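Local coordinates for Alpha/beta hydrolase fold protein (Chitinophaga pinensis, PDB 4PW0) that is of unknown substrate but probably acts as a serine-type hydrolase of the alpha/beta hydrolase fold, at residues T24-R29 / G75-T80; G47-W52 / I68-G73; I115-A120 / F217-I222; D125-I130 / I222-F227. All blocks are in the same frame, centred on the assembly; numbering follows the deposited sequence. Where two conformers were deposited one is given.

Contact 1 of 4, residues T24-R29 / G75-T80; sequences TRYAYR and GLSSGT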
loop_
_atom_site.group_PDB
_atom_site.type_symbol
_atom_site.label_atom_id
_atom_site.label_comp_id
_atom_site.label_asym_id
_atom_site.label_seq_id
_atom_site.Cartn_x
_atom_site.Cartn_y
_atom_site.Cartn_z
ATOM N N THR A 24 3.951 37.925 -10.835
ATOM C CA THR A 24 2.768 37.100 -10.571
ATOM C C THR A 24 2.507 37.086 -9.053
ATOM O O THR A 24 3.450 36.881 -8.246
ATOM C CB THR A 24 3.035 35.647 -11.063
ATOM O OG1 THR A 24 3.292 35.650 -12.482
ATOM C CG2 THR A 24 1.889 34.727 -10.718
ATOM N N ARG A 25 1.240 37.234 -8.676
ATOM C CA ARG A 25 0.807 37.103 -7.286
ATOM C C ARG A 25 0.362 35.660 -7.088
ATOM O O ARG A 25 -0.593 35.235 -7.730
ATOM C CB ARG A 25 -0.393 38.010 -6.989
ATOM C CG ARG A 25 -1.105 37.728 -5.662
ATOM C CD ARG A 25 -2.612 38.061 -5.624
ATOM N NE ARG A 25 -3.354 37.714 -6.848
ATOM C CZ ARG A 25 -4.688 37.648 -6.964
ATOM N NH1 ARG A 25 -5.501 37.806 -5.910
ATOM N NH2 ARG A 25 -5.223 37.346 -8.155
ATOM N N TYR A 26 1.080 34.913 -6.256
ATOM C CA TYR A 26 0.706 33.531 -5.881
ATOM C C TYR A 26 -0.030 33.524 -4.558
ATOM O O TYR A 26 0.479 34.062 -3.559
ATOM C CB TYR A 26 1.931 32.640 -5.801
ATOM C CG TYR A 26 2.578 32.345 -7.130
ATOM C CD1 TYR A 26 2.183 31.249 -7.905
ATOM C CD2 TYR A 26 3.604 33.132 -7.610
ATOM C CE1 TYR A 26 2.777 30.983 -9.107
ATOM C CE2 TYR A 26 4.222 32.857 -8.828
ATOM C CZ TYR A 26 3.817 31.766 -9.574
ATOM O OH TYR A 26 4.351 31.478 -10.816
ATOM N N ALA A 27 -1.206 32.888 -4.561
ATOM C CA ALA A 27 -1.990 32.661 -3.378
ATOM C C ALA A 27 -1.637 31.284 -2.769
ATOM O O ALA A 27 -1.505 30.278 -3.481
ATOM C CB ALA A 27 -3.481 32.712 -3.705
ATOM N N TYR A 28 -1.499 31.242 -1.444
ATOM C CA TYR A 28 -1.125 30.023 -0.772
ATOM C C TYR A 28 -1.572 30.034 0.666
ATOM O O TYR A 28 -1.981 31.078 1.209
ATOM C CB TYR A 28 0.384 29.798 -0.867
ATOM C CG TYR A 28 1.209 30.743 -0.013
ATOM C CD1 TYR A 28 1.517 32.020 -0.471
ATOM C CD2 TYR A 28 1.685 30.364 1.234
ATOM C CE1 TYR A 28 2.305 32.880 0.310
ATOM C CE2 TYR A 28 2.436 31.218 2.016
ATOM C CZ TYR A 28 2.751 32.467 1.524
ATOM O OH TYR A 28 3.505 33.309 2.333
ATOM N N ARG A 29 -1.515 28.873 1.263
ATOM C CA ARG A 29 -1.716 28.692 2.700
ATOM C C ARG A 29 -0.659 27.796 3.286
ATOM O O ARG A 29 -0.141 26.880 2.635
ATOM C CB ARG A 29 -3.128 28.184 3.024
ATOM C CG ARG A 29 -4.253 28.963 2.411
ATOM C CD ARG A 29 -5.623 28.495 2.834
ATOM N NE ARG A 29 -6.673 29.108 2.071
ATOM C CZ ARG A 29 -7.792 28.526 1.663
ATOM N NH1 ARG A 29 -8.021 27.236 1.926
ATOM N NH2 ARG A 29 -8.646 29.218 0.957
ATOM N N GLY A 75 -7.368 30.317 -9.568
ATOM C CA GLY A 75 -8.006 30.843 -8.360
ATOM C C GLY A 75 -7.511 32.256 -8.085
ATOM O O GLY A 75 -7.410 33.079 -9.016
ATOM N N LEU A 76 -7.119 32.470 -6.837
ATOM C CA LEU A 76 -6.638 33.810 -6.412
ATOM C C LEU A 76 -5.211 34.123 -6.879
ATOM O O LEU A 76 -4.734 35.254 -6.683
ATOM C CB LEU A 76 -6.749 33.946 -4.901
ATOM C CG LEU A 76 -8.151 34.247 -4.399
ATOM C CD1 LEU A 76 -8.205 33.903 -2.906
ATOM C CD2 LEU A 76 -8.576 35.690 -4.721
ATOM N N SER A 77 -4.497 33.176 -7.495
ATOM C CA SER A 77 -3.240 33.535 -8.133
ATOM C C SER A 77 -3.469 34.280 -9.432
ATOM O O SER A 77 -4.317 33.933 -10.269
ATOM C CB SER A 77 -2.358 32.311 -8.370
ATOM O OG SER A 77 -1.942 31.818 -7.138
ATOM N N SER A 78 -2.670 35.313 -9.644
ATOM C CA SER A 78 -2.829 36.107 -10.850
ATOM C C SER A 78 -2.156 35.458 -12.073
ATOM O O SER A 78 -1.445 34.436 -11.949
ATOM C CB SER A 78 -2.266 37.535 -10.631
ATOM O OG SER A 78 -0.850 37.531 -10.639
ATOM N N GLY A 79 -2.342 36.103 -13.205
ATOM C CA GLY A 79 -1.655 35.750 -14.411
ATOM C C GLY A 79 -2.382 34.724 -15.280
ATOM O O GLY A 79 -3.573 34.434 -15.074
ATOM N N THR A 80 -1.646 34.220 -16.241
ATOM C CA THR A 80 -2.122 33.345 -17.308
ATOM C C THR A 80 -1.572 31.952 -17.031
ATOM O O THR A 80 -0.389 31.772 -16.866
ATOM C CB THR A 80 -1.567 33.834 -18.653
ATOM O OG1 THR A 80 -2.085 35.130 -18.920
ATOM C CG2 THR A 80 -2.001 32.955 -19.799
#
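The hydroxyls of Ser77 and Ser78 take the place of strand carbonyls along Arg25-Ala27. Ser77 OG accepts the backbone N-H of Ala27 at 2.9 Å, almost straight at 171°. One residue on, Ser78 OG lies between its own backbone N and carbonyl carbon (chi1 75°), a turn that sets it before Arg25 N, again at 2.9 Å. Between these side-chain bonds Ser78 N gives its hydrogen to Arg25 O at 2.8 Å. An apolar contact closes one end, where CB of Ala27 meets CB of Leu76 at 3.7 Å; at the other, the CG2 methyl of Thr24 lies 3.6 Å from Ser78 O. Ser77 OG is gripped twice, since it also hydrogen-bonds to Asp70 O, so one hydroxyl ties Ala27 of strand 24-31 to the chain at Asp70. With an alanine in place of Ser77, Ala27 N and Asp70 O would probably both lose a partner. Because Ala27 also shares backbone bonding with Asp70, the serines carry on the pairing beyond Asp70. Strand 24-31, antiparallel to both its neighbours, is the reversed second strand characteristic of the alpha/beta hydrolase sheet.

Contact 2 of 4, residues G47-W52 / I68-G73; sequences GTLDNW and IFDNKG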
loop_
_atom_site.group_PDB
_atom_site.type_symbol
_atom_site.label_atom_id
_atom_site.label_comp_id
_atom_site.label_asym_id
_atom_site.label_seq_id
_atom_site.Cartn_x
_atom_site.Cartn_y
_atom_site.Cartn_z
ATOM N N GLY A 47 -8.913 22.246 -9.621
ATOM C CA GLY A 47 -8.952 22.443 -8.165
ATOM C C GLY A 47 -8.295 23.715 -7.720
ATOM O O GLY A 47 -7.310 24.160 -8.304
ATOM N N THR A 48 -8.821 24.249 -6.630
ATOM C CA THR A 48 -8.263 25.438 -5.961
ATOM C C THR A 48 -7.879 25.064 -4.549
ATOM O O THR A 48 -7.849 23.899 -4.174
ATOM C CB THR A 48 -9.291 26.593 -5.980
ATOM O OG1 THR A 48 -10.392 26.244 -5.133
ATOM C CG2 THR A 48 -9.755 26.869 -7.420
ATOM N N LEU A 49 -7.518 26.067 -3.744
ATOM C CA LEU A 49 -7.086 25.799 -2.417
ATOM C C LEU A 49 -8.135 25.020 -1.598
ATOM O O LEU A 49 -7.776 24.188 -0.738
ATOM C CB LEU A 49 -6.756 27.081 -1.646
ATOM C CG LEU A 49 -5.536 27.837 -2.179
ATOM C CD1 LEU A 49 -5.524 29.271 -1.648
ATOM C CD2 LEU A 49 -4.240 27.132 -1.787
ATOM N N ASP A 50 -9.417 25.296 -1.898
ATOM C CA ASP A 50 -10.569 24.778 -1.188
ATOM C C ASP A 50 -10.992 23.343 -1.631
ATOM O O ASP A 50 -11.944 22.768 -1.083
ATOM C CB ASP A 50 -11.756 25.759 -1.362
ATOM C CG ASP A 50 -11.486 27.149 -0.790
ATOM O OD1 ASP A 50 -10.741 27.302 0.234
ATOM O OD2 ASP A 50 -12.062 28.083 -1.435
ATOM N N ASN A 51 -10.295 22.814 -2.647
ATOM C CA ASN A 51 -10.543 21.417 -3.081
ATOM C C ASN A 51 -9.688 20.418 -2.349
ATOM O O ASN A 51 -9.861 19.203 -2.489
ATOM C CB ASN A 51 -10.346 21.311 -4.577
ATOM C CG ASN A 51 -11.438 22.040 -5.334
ATOM O OD1 ASN A 51 -11.309 23.208 -5.738
ATOM N ND2 ASN A 51 -12.591 21.358 -5.470
ATOM N N TRP A 52 -8.715 20.884 -1.541
ATOM C CA TRP A 52 -7.982 19.995 -0.666
ATOM C C TRP A 52 -8.877 19.471 0.454
ATOM O O TRP A 52 -9.637 20.246 1.053
ATOM C CB TRP A 52 -6.728 20.662 -0.081
ATOM C CG TRP A 52 -5.656 20.904 -1.086
ATOM C CD1 TRP A 52 -5.299 22.123 -1.644
ATOM C CD2 TRP A 52 -4.804 19.930 -1.676
ATOM N NE1 TRP A 52 -4.304 21.945 -2.573
ATOM C CE2 TRP A 52 -3.956 20.615 -2.586
ATOM C CE3 TRP A 52 -4.653 18.544 -1.533
ATOM C CZ2 TRP A 52 -3.031 19.944 -3.389
ATOM C CZ3 TRP A 52 -3.717 17.891 -2.300
ATOM C CH2 TRP A 52 -2.918 18.592 -3.229
ATOM N N ILE A 68 -0.089 24.518 0.677
ATOM C CA ILE A 68 -1.001 24.402 -0.457
ATOM C C ILE A 68 -0.974 25.712 -1.199
ATOM O O ILE A 68 -0.864 26.794 -0.567
ATOM C CB ILE A 68 -2.436 23.979 -0.055
ATOM C CG1 ILE A 68 -3.023 24.859 1.076
ATOM C CG2 ILE A 68 -2.463 22.495 0.333
ATOM C CD1 ILE A 68 -4.497 24.636 1.326
ATOM N N PHE A 69 -1.015 25.674 -2.512
ATOM C CA PHE A 69 -0.930 26.875 -3.321
ATOM C C PHE A 69 -1.721 26.796 -4.588
ATOM O O PHE A 69 -1.951 25.695 -5.123
ATOM C CB PHE A 69 0.546 27.240 -3.625
ATOM C CG PHE A 69 1.192 26.394 -4.693
ATOM C CD1 PHE A 69 1.589 25.076 -4.432
ATOM C CD2 PHE A 69 1.410 26.908 -5.933
ATOM C CE1 PHE A 69 2.168 24.313 -5.435
ATOM C CE2 PHE A 69 1.995 26.165 -6.945
ATOM C CZ PHE A 69 2.375 24.848 -6.693
ATOM N N ASP A 70 -2.079 27.958 -5.130
ATOM C CA ASP A 70 -2.622 28.062 -6.456
ATOM C C ASP A 70 -1.490 28.374 -7.420
ATOM O O ASP A 70 -0.765 29.398 -7.271
ATOM C CB ASP A 70 -3.677 29.121 -6.577
ATOM C CG ASP A 70 -5.008 28.775 -5.945
ATOM O OD1 ASP A 70 -5.415 27.593 -5.968
ATOM O OD2 ASP A 70 -5.695 29.741 -5.426
ATOM N N ASN A 71 -1.265 27.513 -8.391
ATOM C CA ASN A 71 -0.277 27.790 -9.416
ATOM C C ASN A 71 -0.751 29.005 -10.271
ATOM O O ASN A 71 -1.880 29.465 -10.157
ATOM C CB ASN A 71 -0.013 26.512 -10.217
ATOM C CG ASN A 71 1.411 26.426 -10.758
ATOM O OD1 ASN A 71 2.056 27.446 -11.085
ATOM N ND2 ASN A 71 1.946 25.195 -10.831
ATOM N N LYS A 72 0.120 29.495 -11.169
ATOM C CA LYS A 72 -0.099 30.728 -11.901
ATOM C C LYS A 72 -1.451 30.679 -12.611
ATOM O O LYS A 72 -1.807 29.702 -13.278
ATOM C CB LYS A 72 1.022 30.902 -12.917
ATOM C CG LYS A 72 0.896 32.192 -13.727
ATOM C CD LYS A 72 2.020 32.338 -14.749
ATOM C CE LYS A 72 3.346 32.642 -14.109
ATOM N NZ LYS A 72 4.378 32.832 -15.194
ATOM N N GLY A 73 -2.247 31.725 -12.402
ATOM C CA GLY A 73 -3.535 31.877 -13.022
ATOM C C GLY A 73 -4.714 31.167 -12.385
ATOM O O GLY A 73 -5.847 31.378 -12.771
HETATM O O HOH W 1 -4.997 25.092 -6.921
HETATM O O HOH W 2 -1.690 23.133 -3.787
HETATM O O HOH W 3 -4.395 24.354 -4.268
#
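Ile68 holds CG1 in the cramped slot between its backbone N and carbonyl carbon (chi1 51°), which leaves CG2 anti to the carbonyl carbon and aimed at the indole of Trp52. That methyl sits over one face of the five-membered ring, 3.5 Å from Ile68 CG2 to the Trp52 ring centroid and 15° off the normal, a well-centred CH-pi contact. The other branch of Ile68 serves Leu49, whose CD2 comes within 3.9 Å of Ile68 CG1. At its fork, Leu49 turns obliquely past the carboxylate of Asp70, with Leu49 CG 3.8 Å from Asp70 OD2.

Water completes what the side chains leave apart. The indole N-H of Trp52 is given to one water at 2.9 Å from NE1, and this water donates in turn to Phe69 O. A second water accepts the backbone N-H of Phe69 at 2.9 Å from N, and takes a weak bond from the same NE1. A third donates to both Gly47 O and Asp70 OD1, the latter at 2.7 Å from the water. Within 47-52, Asn51 OD1 accepts Thr48 N, while Asn51 N returns a bond to Thr48 O, folding the loop on itself. Asp192 OD2 accepts the N-H of Leu49. In this family the loop after the strand equivalent to 39-42 commonly contributes to the oxyanion hole, and Trp52 lies near the probable nucleophile elbow. Ile68 thus meets Trp52 and Leu49 by carbon alone, whereas Trp52 NE1, Phe69 N and O, Gly47 O and Asp70 OD1 are linked by three waters, which implies a join that is solvated even inside the protein.

Contact 3 of 4, residues I115-A120 / F217-I222; sequences IVQYMA and FEITSI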
loop_
_atom_site.group_PDB
_atom_site.type_symbol
_atom_site.label_atom_id
_atom_site.label_comp_id
_atom_site.label_asym_id
_atom_site.label_seq_id
_atom_site.Cartn_x
_atom_site.Cartn_y
_atom_site.Cartn_z
ATOM N N ILE A 115 3.256 17.150 -12.382
ATOM C CA ILE A 115 4.211 18.218 -12.038
ATOM C C ILE A 115 5.295 17.687 -11.110
ATOM O O ILE A 115 6.494 17.991 -11.304
ATOM C CB ILE A 115 3.473 19.432 -11.433
ATOM C CG1 ILE A 115 2.628 20.134 -12.507
ATOM C CG2 ILE A 115 4.468 20.448 -10.835
ATOM C CD1 ILE A 115 1.600 21.121 -11.968
ATOM N N VAL A 116 4.954 16.861 -10.119
ATOM C CA VAL A 116 6.017 16.421 -9.189
ATOM C C VAL A 116 6.992 15.485 -9.888
ATOM O O VAL A 116 8.155 15.475 -9.532
ATOM C CB VAL A 116 5.473 15.787 -7.900
ATOM C CG1 VAL A 116 4.633 16.814 -7.134
ATOM C CG2 VAL A 116 4.669 14.500 -8.127
ATOM N N GLN A 117 6.528 14.692 -10.855
ATOM C CA GLN A 117 7.452 13.842 -11.637
ATOM C C GLN A 117 8.432 14.723 -12.437
ATOM O O GLN A 117 9.631 14.493 -12.426
ATOM C CB GLN A 117 6.710 12.965 -12.601
ATOM C CG GLN A 117 5.864 11.867 -11.977
ATOM C CD GLN A 117 5.049 11.160 -13.034
ATOM O OE1 GLN A 117 5.606 10.493 -13.913
ATOM N NE2 GLN A 117 3.739 11.265 -12.936
ATOM N N TYR A 118 7.896 15.717 -13.137
ATOM C CA TYR A 118 8.721 16.590 -13.945
ATOM C C TYR A 118 9.698 17.365 -13.051
ATOM O O TYR A 118 10.885 17.532 -13.390
ATOM C CB TYR A 118 7.861 17.509 -14.820
ATOM C CG TYR A 118 8.674 18.149 -15.921
ATOM C CD1 TYR A 118 9.063 17.406 -17.010
ATOM C CD2 TYR A 118 9.106 19.440 -15.842
ATOM C CE1 TYR A 118 9.866 17.933 -18.007
ATOM C CE2 TYR A 118 9.926 19.991 -16.845
ATOM C CZ TYR A 118 10.279 19.246 -17.916
ATOM O OH TYR A 118 11.086 19.795 -18.906
HETATM N N MSE A 119 9.233 17.842 -11.906
HETATM C CA MSE A 119 10.083 18.587 -10.968
HETATM C C MSE A 119 11.214 17.743 -10.459
HETATM O O MSE A 119 12.353 18.221 -10.304
HETATM C CB MSE A 119 9.266 19.120 -9.779
HETATM C CG MSE A 119 10.005 20.221 -9.019
HETATM SE SE MSE A 119 8.966 20.944 -7.551
HETATM C CE MSE A 119 7.777 21.990 -8.644
ATOM N N ALA A 120 10.938 16.479 -10.170
ATOM C CA ALA A 120 11.983 15.594 -9.704
ATOM C C ALA A 120 13.037 15.359 -10.786
ATOM O O ALA A 120 14.233 15.121 -10.460
ATOM C CB ALA A 120 11.369 14.254 -9.272
ATOM N N PHE A 217 11.672 12.281 -20.483
ATOM C CA PHE A 217 12.647 11.781 -19.523
ATOM C C PHE A 217 12.264 10.370 -19.130
ATOM O O PHE A 217 11.141 9.921 -19.358
ATOM C CB PHE A 217 12.747 12.711 -18.298
ATOM C CG PHE A 217 11.518 12.712 -17.433
ATOM C CD1 PHE A 217 10.446 13.575 -17.699
ATOM C CD2 PHE A 217 11.424 11.857 -16.348
ATOM C CE1 PHE A 217 9.318 13.560 -16.906
ATOM C CE2 PHE A 217 10.295 11.865 -15.571
ATOM C CZ PHE A 217 9.258 12.715 -15.839
ATOM N N GLU A 218 13.230 9.635 -18.585
ATOM C CA GLU A 218 13.040 8.258 -18.174
ATOM C C GLU A 218 12.533 8.226 -16.740
ATOM O O GLU A 218 13.164 8.786 -15.868
ATOM C CB GLU A 218 14.376 7.503 -18.248
ATOM C CG GLU A 218 14.837 7.333 -19.684
ATOM C CD GLU A 218 13.893 6.445 -20.470
ATOM O OE1 GLU A 218 13.247 5.542 -19.881
ATOM O OE2 GLU A 218 13.821 6.623 -21.701
ATOM N N ILE A 219 11.392 7.571 -16.532
ATOM C CA ILE A 219 10.848 7.419 -15.174
ATOM C C ILE A 219 11.854 6.722 -14.264
ATOM O O ILE A 219 11.983 7.058 -13.099
ATOM C CB ILE A 219 9.509 6.621 -15.179
ATOM C CG1 ILE A 219 8.378 7.520 -15.644
ATOM C CG2 ILE A 219 9.162 6.100 -13.773
ATOM C CD1 ILE A 219 8.158 8.707 -14.739
ATOM N N THR A 220 12.604 5.764 -14.814
ATOM C CA THR A 220 13.580 5.004 -14.067
ATOM C C THR A 220 14.655 5.884 -13.452
ATOM O O THR A 220 15.308 5.498 -12.496
ATOM C CB THR A 220 14.252 3.952 -14.981
ATOM O OG1 THR A 220 14.804 4.582 -16.173
ATOM C CG2 THR A 220 13.243 2.845 -15.368
ATOM N N SER A 221 14.841 7.099 -14.016
ATOM C CA SER A 221 15.842 8.016 -13.502
ATOM C C SER A 221 15.446 8.797 -12.253
ATOM O O SER A 221 16.275 9.478 -11.644
ATOM C CB SER A 221 16.277 9.010 -14.581
ATOM O OG SER A 221 15.262 9.976 -14.876
ATOM N N ILE A 222 14.166 8.702 -11.836
ATOM C CA ILE A 222 13.751 9.388 -10.624
ATOM C C ILE A 222 14.122 8.475 -9.453
ATOM O O ILE A 222 13.498 7.443 -9.247
ATOM C CB ILE A 222 12.236 9.666 -10.646
ATOM C CG1 ILE A 222 11.903 10.740 -11.702
ATOM C CG2 ILE A 222 11.772 10.068 -9.270
ATOM C CD1 ILE A 222 10.425 10.938 -11.945
#
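The rings of Phe217 and Tyr118 meet at a slant, so that neither presents a clear face or edge to the other; their nearest atoms are Tyr118 CD1 and Phe217 CE1, 3.9 Å apart. The Phe217 ring is also stacked with that of His121, one helix position beyond the segment, while its far corner, CZ, approaches the carbonyl of Gln117, 3.9 Å from Gln117 O. Phe217 achieves this with CG placed between its backbone N and carbonyl carbon (chi1 68°). The third flat group, the amide of Gln117, is held through NE2, which hydrogen-bonds to Gly113 O and Ala136 O. Farther along, Ile222 puts CD1 3.7 Å from Gln117 O, and its CG2 lies a looser 4.2 Å from Ala120 CB, but a second conformer of Ile222 leaves both contacts less certain. The loop stays compact because Glu218 O accepts two hydrogens from Ser221, from OG at 2.6 Å and from the backbone N at 3.0 Å.

Reducing Phe217 to an alanine would probably leave the rings of Tyr118 and His121 without their shared aromatic neighbour and open a gap beside Gln117.

Helix 111-122, the one that follows the presumed nucleophile elbow, thus receives the loop leading into strand 226-231 along one flank. Tyr118 leans at the same time on helix 85-98, and Val116 and Ala120 lie on Ile130 of strand 127-133.

Contact 4 of 4, residues D125-I130 / I222-F227; sequences DMIRKI and IQHPVF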
loop_
_atom_site.group_PDB
_atom_site.type_symbol
_atom_site.label_atom_id
_atom_site.label_comp_id
_atom_site.label_asym_id
_atom_site.label_seq_id
_atom_site.Cartn_x
_atom_site.Cartn_y
_atom_site.Cartn_z
ATOM N N ASP A 125 17.653 17.769 -6.641
ATOM C CA ASP A 125 18.254 18.039 -5.371
ATOM C C ASP A 125 17.406 18.916 -4.442
ATOM O O ASP A 125 17.729 19.041 -3.247
ATOM C CB ASP A 125 19.624 18.686 -5.600
ATOM C CG ASP A 125 20.620 17.746 -6.278
ATOM O OD1 ASP A 125 20.403 16.509 -6.315
ATOM O OD2 ASP A 125 21.659 18.251 -6.755
HETATM N N MSE A 126 16.312 19.495 -4.965
HETATM C CA MSE A 126 15.417 20.277 -4.120
HETATM C C MSE A 126 14.318 19.434 -3.473
HETATM O O MSE A 126 13.671 19.896 -2.547
HETATM C CB MSE A 126 14.728 21.354 -4.964
HETATM C CG MSE A 126 15.817 22.368 -5.382
HETATM SE SE MSE A 126 15.045 23.836 -6.470
HETATM C CE MSE A 126 14.519 24.578 -4.858
ATOM N N ILE A 127 14.145 18.185 -3.939
ATOM C CA ILE A 127 13.071 17.303 -3.452
ATOM C C ILE A 127 13.683 16.151 -2.648
ATOM O O ILE A 127 14.673 15.534 -3.082
ATOM C CB ILE A 127 12.253 16.772 -4.644
ATOM C CG1 ILE A 127 11.455 17.925 -5.272
ATOM C CG2 ILE A 127 11.294 15.665 -4.194
ATOM C CD1 ILE A 127 10.779 17.577 -6.568
ATOM N N ARG A 128 13.083 15.851 -1.500
ATOM C CA ARG A 128 13.451 14.707 -0.720
ATOM C C ARG A 128 12.568 13.489 -1.082
ATOM O O ARG A 128 13.049 12.565 -1.751
ATOM C CB ARG A 128 13.413 15.047 0.754
ATOM C CG ARG A 128 13.942 13.911 1.600
ATOM C CD ARG A 128 13.798 14.134 3.099
ATOM N NE ARG A 128 12.407 14.185 3.523
ATOM C CZ ARG A 128 11.953 13.814 4.716
ATOM N NH1 ARG A 128 12.787 13.368 5.665
ATOM N NH2 ARG A 128 10.639 13.863 4.961
ATOM N N LYS A 129 11.297 13.511 -0.653
ATOM C CA LYS A 129 10.391 12.387 -0.955
ATOM C C LYS A 129 9.212 12.893 -1.777
ATOM O O LYS A 129 8.841 14.071 -1.719
ATOM C CB LYS A 129 9.862 11.777 0.345
ATOM C CG LYS A 129 10.976 11.194 1.231
ATOM C CD LYS A 129 10.425 10.499 2.470
ATOM C CE LYS A 129 11.478 10.085 3.427
ATOM N NZ LYS A 129 11.057 9.387 4.635
ATOM N N ILE A 130 8.613 11.952 -2.502
ATOM C CA ILE A 130 7.541 12.258 -3.454
ATOM C C ILE A 130 6.325 11.372 -3.177
ATOM O O ILE A 130 6.459 10.156 -3.031
ATOM C CB ILE A 130 8.021 11.972 -4.887
ATOM C CG1 ILE A 130 9.301 12.759 -5.196
ATOM C CG2 ILE A 130 6.945 12.205 -5.924
ATOM C CD1 ILE A 130 9.914 12.380 -6.531
ATOM N N ILE A 222 14.166 8.702 -11.836
ATOM C CA ILE A 222 13.751 9.388 -10.624
ATOM C C ILE A 222 14.122 8.475 -9.453
ATOM O O ILE A 222 13.498 7.443 -9.247
ATOM C CB ILE A 222 12.236 9.666 -10.646
ATOM C CG1 ILE A 222 11.903 10.740 -11.702
ATOM C CG2 ILE A 222 11.772 10.068 -9.270
ATOM C CD1 ILE A 222 10.425 10.938 -11.945
ATOM N N GLN A 223 15.172 8.854 -8.723
ATOM C CA GLN A 223 15.739 7.980 -7.705
ATOM C C GLN A 223 15.197 8.172 -6.312
ATOM O O GLN A 223 15.473 7.372 -5.423
ATOM C CB GLN A 223 17.252 8.105 -7.706
ATOM C CG GLN A 223 17.859 7.676 -9.030
ATOM C CD GLN A 223 19.354 7.633 -8.960
ATOM O OE1 GLN A 223 20.002 8.657 -8.997
ATOM N NE2 GLN A 223 19.898 6.449 -8.835
ATOM N N HIS A 224 14.386 9.214 -6.120
ATOM C CA HIS A 224 13.837 9.539 -4.833
ATOM C C HIS A 224 12.911 8.447 -4.302
ATOM O O HIS A 224 12.322 7.713 -5.089
ATOM C CB HIS A 224 12.963 10.789 -4.926
ATOM C CG HIS A 224 13.665 11.971 -5.497
ATOM N ND1 HIS A 224 13.982 12.068 -6.833
ATOM C CD2 HIS A 224 14.082 13.114 -4.911
ATOM C CE1 HIS A 224 14.616 13.213 -7.032
ATOM N NE2 HIS A 224 14.676 13.865 -5.889
ATOM N N PRO A 225 12.759 8.352 -2.982
ATOM C CA PRO A 225 11.634 7.544 -2.466
ATOM C C PRO A 225 10.291 8.129 -2.955
ATOM O O PRO A 225 10.072 9.345 -2.877
ATOM C CB PRO A 225 11.752 7.686 -0.958
ATOM C CG PRO A 225 13.113 8.275 -0.704
ATOM C CD PRO A 225 13.420 9.094 -1.912
ATOM N N VAL A 226 9.425 7.250 -3.449
ATOM C CA VAL A 226 8.121 7.656 -3.961
ATOM C C VAL A 226 7.056 6.797 -3.320
ATOM O O VAL A 226 7.235 5.574 -3.162
ATOM C CB VAL A 226 8.035 7.513 -5.505
ATOM C CG1 VAL A 226 6.703 8.043 -6.036
ATOM C CG2 VAL A 226 9.182 8.268 -6.174
ATOM N N PHE A 227 5.908 7.410 -3.025
ATOM C CA PHE A 227 4.742 6.671 -2.562
ATOM C C PHE A 227 3.627 6.946 -3.564
ATOM O O PHE A 227 3.237 8.122 -3.753
ATOM C CB PHE A 227 4.366 7.169 -1.187
ATOM C CG PHE A 227 3.131 6.555 -0.604
ATOM C CD1 PHE A 227 2.800 5.219 -0.858
ATOM C CD2 PHE A 227 2.308 7.301 0.204
ATOM C CE1 PHE A 227 1.689 4.633 -0.264
ATOM C CE2 PHE A 227 1.205 6.722 0.808
ATOM C CZ PHE A 227 0.873 5.409 0.543
#
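CB of Ile130 lies 4.1 Å from CG2 of Val226, its parallel partner on the same side of the sheet. From there the side chain forks. The CG2 methyl stays beside Val226 CG1, whereas CG1, anti to the carbonyl carbon (chi1 -56°), carries CD1 to His224. At the tip, CD1 of Ile130 rests 3.8 Å from CB of His224 and approaches the imidazole obliquely. Ile222 CG2 adds a methyl 4.0 Å from Ile130 CD1, a contact made less certain by the second conformer of Ile222.

The His224 ring turns an edge to the carbonyls of Ile127 and Arg128, which lie near its plane, with Ile127 O at 3.1 Å and Arg128 O at 3.4 Å from His224 CD2, and its NE2 hydrogen-bonds to Pro124 O. The side chains of Ile127 and His224 run at about a right angle, with Ile127 CG2 3.8 Å from His224 CD2. Beyond the corner at Arg128, which forms a salt bridge with Asp105, Ile130 pairs in parallel with Val226: its N donates to Pro225 O at 3.0 Å, and Phe227 N donates to Ile130 O at 2.8 Å. Lys129 extends the other way, its NZ bonded to carbonyls of Phe279, Leu280 and Tyr283 at the C-terminus.

Strands 127-133 and 226-231 are neighbours in the sheet although four helices separate them in the chain, consistent with the cap commonly inserted at this point of the alpha/beta hydrolase fold.

Contacts 1, 2 and 4 reach the same sheet; contact 3 packs a helix and a loop beside it. Contacts 1 and 2 meet where strands 24-31 and 66-69 adjoin, with Arg29 N close to Ile68 O, and contact 2 is nested inside the loop that contact 1 closes. Contacts 3 and 4 share Ile222 and are interleaved along the chain. Contacts 2, 3 and 4 are buried. Contact 2 is the most central, its centre about 9 Å from that of the chain, and is bridged by water; contact 1, about 17 Å out and only partly buried, relies on serine hydroxyls. Contact 3 is mostly apolar, whereas contact 4 combines parallel backbone pairing with packing round Ile130 and His224.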